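Local atomic coordinates of Emp47p (form2) (Saccharomyces cerevisiae, PDB entry 2A6Z), a protein that acts as a calcium-independent cargo receptor with a lectin-like carbohydrate recognition domain and takes part in the secretion of glycoproteins. Residues A[13-18]-A[213-218]; A[120-125]-A[146-151]. One frame throughout, in Å; residues are numbered along the deposited sequence. Where two conformers were deposited one is given.

In the fold
Emp47p illustrates how a legume-lectin-like beta sandwich adds loop segments to its strand pairing. Contact 1 joins the N-terminal segment 13-18 to strand 210-220 of the sheet that also holds strands 63-72 and 153-164. Contact 2 pairs strand 121-128 with strand 144-147, the outermost strand at one end of the other sheet, and continues into residues 148-150 beyond that strand. The contact centres lie 21 Å apart, the nearest atoms about 11 Å, and the two do not meet. Along the chain contact 2 is nested within the loop closed by contact 1, which brings together residues from near both ends of the chain.

Contact 1 (A[13-18]-A[213-218]); sequences LPDLIN and IFKMQF
The backbone of L13 pairs with that of M216 in a single antiparallel, hydrogen-bonded bridge, through which the N-terminal loop 13-18 is laid against strand 210-220 of the lectin beta sandwich. L13 N donates to M216 O at 2.7 Å, and M216 N returns a bond of 2.9 Å to L13 O. Three residues on, the loop is bound again: L16 N donates to F214 O at 3.0 Å. Here the strand carries a classic beta bulge, with F214 and K215 both facing T68 on strand 63-72.

The leucines supply the buried side of the contact. L13 CB already faces M216 CB from the backbone; with CG swung opposite the main-chain nitrogen (chi1 -178°), CD2 comes to 3.8 Å from I213 CG2, and the L13 and I213 side chains cross at about a right angle. L16 lays CB and CG over F214 O and brings CD1 to 3.4 Å from I213 O. Both leucines also touch P23, and W26 of strand 26-30 packs on L13 and M216.

On the more exposed side, the aliphatic part of K215 runs past the loop backbone, with CG beside D15 N and CD beside D15 CB. The D15 carboxylate divides its work: OD2 accepts from I17 N, above the carboxylate plane, in an Asx turn, whereas OD1 accepts a hydrogen bond from a water, at 2.7 Å, that in turn accepts one from K215 NZ at 3.0 Å.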
loop_
_atom_site.group_PDB
_atom_site.type_symbol
_atom_site.label_atom_id
_atom_site.label_comp_id
_atom_site.label_asym_id
_atom_site.label_seq_id
_atom_site.Cartn_x
_atom_site.Cartn_y
_atom_site.Cartn_z
ATOM N N LEU A 13 3.882 -8.285 -9.030
ATOM C CA LEU A 13 4.365 -9.286 -8.085
ATOM C C LEU A 13 3.468 -10.502 -8.275
ATOM O O LEU A 13 2.362 -10.595 -7.661
ATOM C CB LEU A 13 4.264 -8.768 -6.650
ATOM C CG LEU A 13 4.773 -9.712 -5.584
ATOM C CD1 LEU A 13 6.271 -9.812 -5.593
ATOM C CD2 LEU A 13 4.223 -9.207 -4.228
ATOM N N PRO A 14 3.804 -11.440 -9.139
ATOM C CA PRO A 14 2.954 -12.604 -9.381
ATOM C C PRO A 14 2.688 -13.346 -8.064
ATOM O O PRO A 14 3.520 -13.346 -7.160
ATOM C CB PRO A 14 3.822 -13.462 -10.301
ATOM C CG PRO A 14 4.721 -12.501 -11.028
ATOM C CD PRO A 14 5.067 -11.464 -9.945
ATOM N N ASP A 15 1.490 -13.961 -8.063
ATOM C CA ASP A 15 1.013 -14.708 -6.903
ATOM C C ASP A 15 2.123 -15.529 -6.301
ATOM O O ASP A 15 2.783 -16.332 -6.998
ATOM C CB ASP A 15 -0.122 -15.608 -7.331
ATOM C CG ASP A 15 -0.840 -16.268 -6.187
ATOM O OD1 ASP A 15 -1.922 -16.780 -6.495
ATOM O OD2 ASP A 15 -0.339 -16.404 -5.070
ATOM N N LEU A 16 2.426 -15.310 -5.017
ATOM C CA LEU A 16 3.579 -15.895 -4.335
ATOM C C LEU A 16 3.332 -17.324 -3.881
ATOM O O LEU A 16 4.245 -17.913 -3.251
ATOM C CB LEU A 16 3.978 -14.989 -3.144
ATOM C CG LEU A 16 4.468 -13.581 -3.522
ATOM C CD1 LEU A 16 4.420 -12.756 -2.270
ATOM C CD2 LEU A 16 5.858 -13.707 -4.132
ATOM N N ILE A 17 2.205 -17.896 -4.149
ATOM C CA ILE A 17 1.811 -19.185 -3.572
ATOM C C ILE A 17 2.859 -20.273 -3.659
ATOM O O ILE A 17 3.123 -21.036 -2.735
ATOM C CB ILE A 17 0.454 -19.642 -4.162
ATOM C CG1 ILE A 17 -0.097 -20.852 -3.377
ATOM C CG2 ILE A 17 0.495 -19.869 -5.664
ATOM C CD1 ILE A 17 -1.528 -21.123 -3.667
ATOM N N ASN A 18 3.568 -20.340 -4.772
ATOM C CA ASN A 18 4.576 -21.443 -4.836
ATOM C C ASN A 18 5.915 -20.827 -5.087
ATOM O O ASN A 18 6.828 -21.475 -5.614
ATOM C CB ASN A 18 4.094 -22.409 -5.920
ATOM C CG ASN A 18 2.988 -23.339 -5.450
ATOM O OD1 ASN A 18 2.947 -23.855 -4.329
ATOM N ND2 ASN A 18 2.016 -23.601 -6.324
ATOM N N ILE A 213 1.610 -10.059 2.289
ATOM C CA ILE A 213 1.343 -9.789 0.870
ATOM C C ILE A 213 1.295 -11.079 0.089
ATOM O O ILE A 213 2.219 -11.916 0.166
ATOM C CB ILE A 213 2.385 -8.851 0.281
ATOM C CG1 ILE A 213 2.610 -7.600 1.120
ATOM C CG2 ILE A 213 2.087 -8.554 -1.184
ATOM C CD1 ILE A 213 1.339 -6.721 1.189
ATOM N N PHE A 214 0.210 -11.328 -0.647
ATOM C CA PHE A 214 0.104 -12.509 -1.508
ATOM C C PHE A 214 0.475 -12.212 -2.972
ATOM O O PHE A 214 0.957 -13.117 -3.678
ATOM C CB PHE A 214 -1.316 -13.029 -1.470
ATOM C CG PHE A 214 -1.779 -13.793 -0.279
ATOM C CD1 PHE A 214 -2.926 -14.599 -0.354
ATOM C CD2 PHE A 214 -1.099 -13.780 0.939
ATOM C CE1 PHE A 214 -3.390 -15.348 0.705
ATOM C CE2 PHE A 214 -1.559 -14.548 2.011
ATOM C CZ PHE A 214 -2.660 -15.335 1.899
ATOM N N LYS A 215 0.141 -11.020 -3.475
ATOM C CA LYS A 215 0.169 -10.758 -4.921
ATOM C C LYS A 215 0.031 -9.277 -5.115
ATOM O O LYS A 215 -0.675 -8.600 -4.300
ATOM C CB LYS A 215 -1.027 -11.480 -5.574
ATOM C CG LYS A 215 -1.126 -11.402 -7.089
ATOM C CD LYS A 215 -2.216 -12.268 -7.636
ATOM C CE LYS A 215 -3.622 -11.858 -7.317
ATOM N NZ LYS A 215 -4.556 -12.648 -8.163
ATOM N N MET A 216 0.582 -8.757 -6.198
ATOM C CA MET A 216 0.273 -7.400 -6.631
ATOM C C MET A 216 0.272 -7.434 -8.153
ATOM O O MET A 216 1.161 -8.005 -8.765
ATOM C CB MET A 216 1.305 -6.391 -6.087
ATOM C CG MET A 216 1.078 -4.912 -6.429
ATOM S SD MET A 216 2.013 -4.652 -7.968
ATOM C CE MET A 216 1.583 -2.941 -8.319
ATOM N N GLN A 217 -0.735 -6.820 -8.757
ATOM C CA GLN A 217 -0.796 -6.752 -10.187
ATOM C C GLN A 217 -0.917 -5.303 -10.612
ATOM O O GLN A 217 -1.720 -4.530 -10.066
ATOM C CB GLN A 217 -1.949 -7.577 -10.752
ATOM C CG GLN A 217 -1.542 -9.042 -10.503
ATOM C CD GLN A 217 -2.475 -9.977 -11.246
ATOM O OE1 GLN A 217 -2.022 -10.750 -12.109
ATOM N NE2 GLN A 217 -3.762 -9.905 -10.917
ATOM N N PHE A 218 -0.124 -4.923 -11.600
ATOM C CA PHE A 218 -0.136 -3.602 -12.193
ATOM C C PHE A 218 -0.636 -3.722 -13.616
ATOM O O PHE A 218 -0.134 -4.601 -14.345
ATOM C CB PHE A 218 1.306 -3.035 -12.149
ATOM C CG PHE A 218 1.341 -1.551 -12.454
ATOM C CD1 PHE A 218 1.365 -0.636 -11.411
ATOM C CD2 PHE A 218 1.331 -1.062 -13.733
ATOM C CE1 PHE A 218 1.391 0.729 -11.642
ATOM C CE2 PHE A 218 1.392 0.321 -13.981
ATOM C CZ PHE A 218 1.412 1.211 -12.919
HETATM O O HOH W 1 -3.775 -15.533 -7.964
#

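Contact 2 (A[120-125]-A[146-151]); sequences PTLRGQ and CLMGYQ
P120, L122 and M148 bury the most surface in this contact, which sets residues 120-122 against 146-150, antiparallel where T121 faces L147 and L122 faces C146. P120 meets the other segment through both its ring and its carbonyl. Its CB rests 3.2 Å from M148 O and approaches Y150 CE2 at 3.9 Å, the aromatic ring being met obliquely; the same M148 O lies at the edge of that ring, in its plane. P120 O accepts from M148 N at 3.0 Å.

L122 exchanges two backbone bonds with C146, each of 2.9 Å: L122 N gives to C146 O, and C146 N gives to L122 O. On the same face of the sheet L122 CB lies 4.1 Å from C146 SG, the sulfur of the disulfide to C180. M148 completes this apolar group. Its chain, extended beyond CG, brings SD to 4.0 Å from L122 CD1 in one conformer of each residue, while its CB sits beside L122 N. Between these pairs T121 and L147 form the non-hydrogen-bonded pair, T121 CG2 in loose contact with L147 CD2.

The L122 and M148 side chains point into the sandwich, where V175 of strand 170-175 touches both, I159 of strand 153-164 meets L122 and S157 meets M148. Within the sheet, strand 121-128 is flanked by 108-113 and 144-147, while helix 138-141 lies in the connection between the paired strands.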
loop_
_atom_site.group_PDB
_atom_site.type_symbol
_atom_site.label_atom_id
_atom_site.label_comp_id
_atom_site.label_asym_id
_atom_site.label_seq_id
_atom_site.Cartn_x
_atom_site.Cartn_y
_atom_site.Cartn_z
ATOM N N PRO A 120 -11.451 0.560 12.141
ATOM C CA PRO A 120 -10.717 0.057 10.947
ATOM C C PRO A 120 -11.156 0.782 9.689
ATOM O O PRO A 120 -12.354 0.789 9.314
ATOM C CB PRO A 120 -11.074 -1.415 10.943
ATOM C CG PRO A 120 -11.446 -1.746 12.355
ATOM C CD PRO A 120 -12.137 -0.502 12.879
ATOM N N THR A 121 -10.163 1.348 8.991
ATOM C CA THR A 121 -10.401 2.146 7.808
ATOM C C THR A 121 -9.315 1.894 6.758
ATOM O O THR A 121 -8.192 1.458 7.082
ATOM C CB THR A 121 -10.394 3.656 8.099
ATOM O OG1 THR A 121 -9.263 4.024 8.911
ATOM C CG2 THR A 121 -11.630 4.098 8.867
ATOM N N LEU A 122 -9.664 2.255 5.522
ATOM C CA LEU A 122 -8.706 2.542 4.446
ATOM C C LEU A 122 -8.816 4.017 4.184
ATOM O O LEU A 122 -9.894 4.539 3.881
ATOM C CB LEU A 122 -9.022 1.683 3.202
ATOM C CG LEU A 122 -7.909 1.790 2.119
ATOM C CD1 LEU A 122 -8.037 0.560 1.218
ATOM C CD2 LEU A 122 -7.995 3.043 1.243
ATOM N N ARG A 123 -7.687 4.716 4.262
ATOM C CA ARG A 123 -7.650 6.158 4.114
ATOM C C ARG A 123 -6.649 6.547 3.032
ATOM O O ARG A 123 -5.557 5.962 2.911
ATOM C CB ARG A 123 -7.190 6.812 5.425
ATOM C CG ARG A 123 -8.254 6.736 6.519
ATOM C CD ARG A 123 -7.657 6.994 7.917
ATOM N NE ARG A 123 -8.786 6.960 8.922
ATOM C CZ ARG A 123 -9.537 7.983 9.258
ATOM N NH1 ARG A 123 -9.356 9.202 8.716
ATOM N NH2 ARG A 123 -10.505 7.795 10.173
ATOM N N GLY A 124 -6.997 7.594 2.302
ATOM C CA GLY A 124 -6.044 8.227 1.348
ATOM C C GLY A 124 -5.469 9.488 1.976
ATOM O O GLY A 124 -6.175 10.316 2.557
ATOM N N GLN A 125 -4.160 9.611 1.805
ATOM C CA GLN A 125 -3.406 10.746 2.284
ATOM C C GLN A 125 -2.530 11.296 1.118
ATOM O O GLN A 125 -2.015 10.472 0.329
ATOM C CB GLN A 125 -2.458 10.406 3.448
ATOM C CG GLN A 125 -3.074 9.509 4.523
ATOM C CD GLN A 125 -4.134 10.067 5.428
ATOM O OE1 GLN A 125 -5.122 9.389 5.704
ATOM N NE2 GLN A 125 -3.932 11.292 5.946
ATOM N N CYS A 146 -12.785 5.044 3.744
ATOM C CA CYS A 146 -13.932 4.189 3.973
ATOM C C CYS A 146 -13.652 3.321 5.180
ATOM O O CYS A 146 -12.495 3.068 5.544
ATOM C CB CYS A 146 -14.287 3.337 2.743
ATOM S SG CYS A 146 -13.038 2.104 2.307
ATOM N N LEU A 147 -14.734 2.806 5.780
ATOM C CA LEU A 147 -14.573 1.724 6.753
ATOM C C LEU A 147 -14.087 0.489 6.026
ATOM O O LEU A 147 -14.525 0.186 4.909
ATOM C CB LEU A 147 -15.918 1.442 7.445
ATOM C CG LEU A 147 -16.543 2.656 8.144
ATOM C CD1 LEU A 147 -17.871 2.230 8.780
ATOM C CD2 LEU A 147 -15.612 3.259 9.181
ATOM N N MET A 148 -13.168 -0.239 6.670
ATOM C CA MET A 148 -12.640 -1.463 6.099
ATOM C C MET A 148 -12.153 -2.370 7.219
ATOM O O MET A 148 -11.138 -2.098 7.856
ATOM C CB MET A 148 -11.469 -1.171 5.147
ATOM C CG MET A 148 -11.092 -2.504 4.497
ATOM S SD MET A 148 -9.454 -2.338 3.665
ATOM C CE MET A 148 -9.159 -4.056 3.278
ATOM N N GLY A 149 -12.883 -3.476 7.447
ATOM C CA GLY A 149 -12.382 -4.443 8.428
ATOM C C GLY A 149 -11.251 -5.281 7.768
ATOM O O GLY A 149 -11.335 -5.701 6.611
ATOM N N TYR A 150 -10.187 -5.497 8.501
ATOM C CA TYR A 150 -9.019 -6.221 7.965
ATOM C C TYR A 150 -8.390 -7.176 8.960
ATOM O O TYR A 150 -7.635 -8.059 8.557
ATOM C CB TYR A 150 -7.948 -5.256 7.366
ATOM C CG TYR A 150 -7.390 -4.396 8.464
ATOM C CD1 TYR A 150 -6.204 -4.761 9.142
ATOM C CD2 TYR A 150 -8.028 -3.204 8.868
ATOM C CE1 TYR A 150 -5.681 -4.009 10.153
ATOM C CE2 TYR A 150 -7.481 -2.466 9.916
ATOM C CZ TYR A 150 -6.313 -2.838 10.557
ATOM O OH TYR A 150 -5.871 -2.076 11.581
ATOM N N GLN A 151 -8.560 -6.996 10.274
ATOM C CA GLN A 151 -7.762 -7.800 11.200
ATOM C C GLN A 151 -8.294 -9.199 11.296
ATOM O O GLN A 151 -9.494 -9.440 11.154
ATOM C CB GLN A 151 -7.796 -7.252 12.667
ATOM C CG GLN A 151 -6.967 -5.975 12.791
ATOM C CD GLN A 151 -6.806 -5.648 14.254
ATOM O OE1 GLN A 151 -7.751 -5.715 15.017
ATOM N NE2 GLN A 151 -5.599 -5.288 14.655
#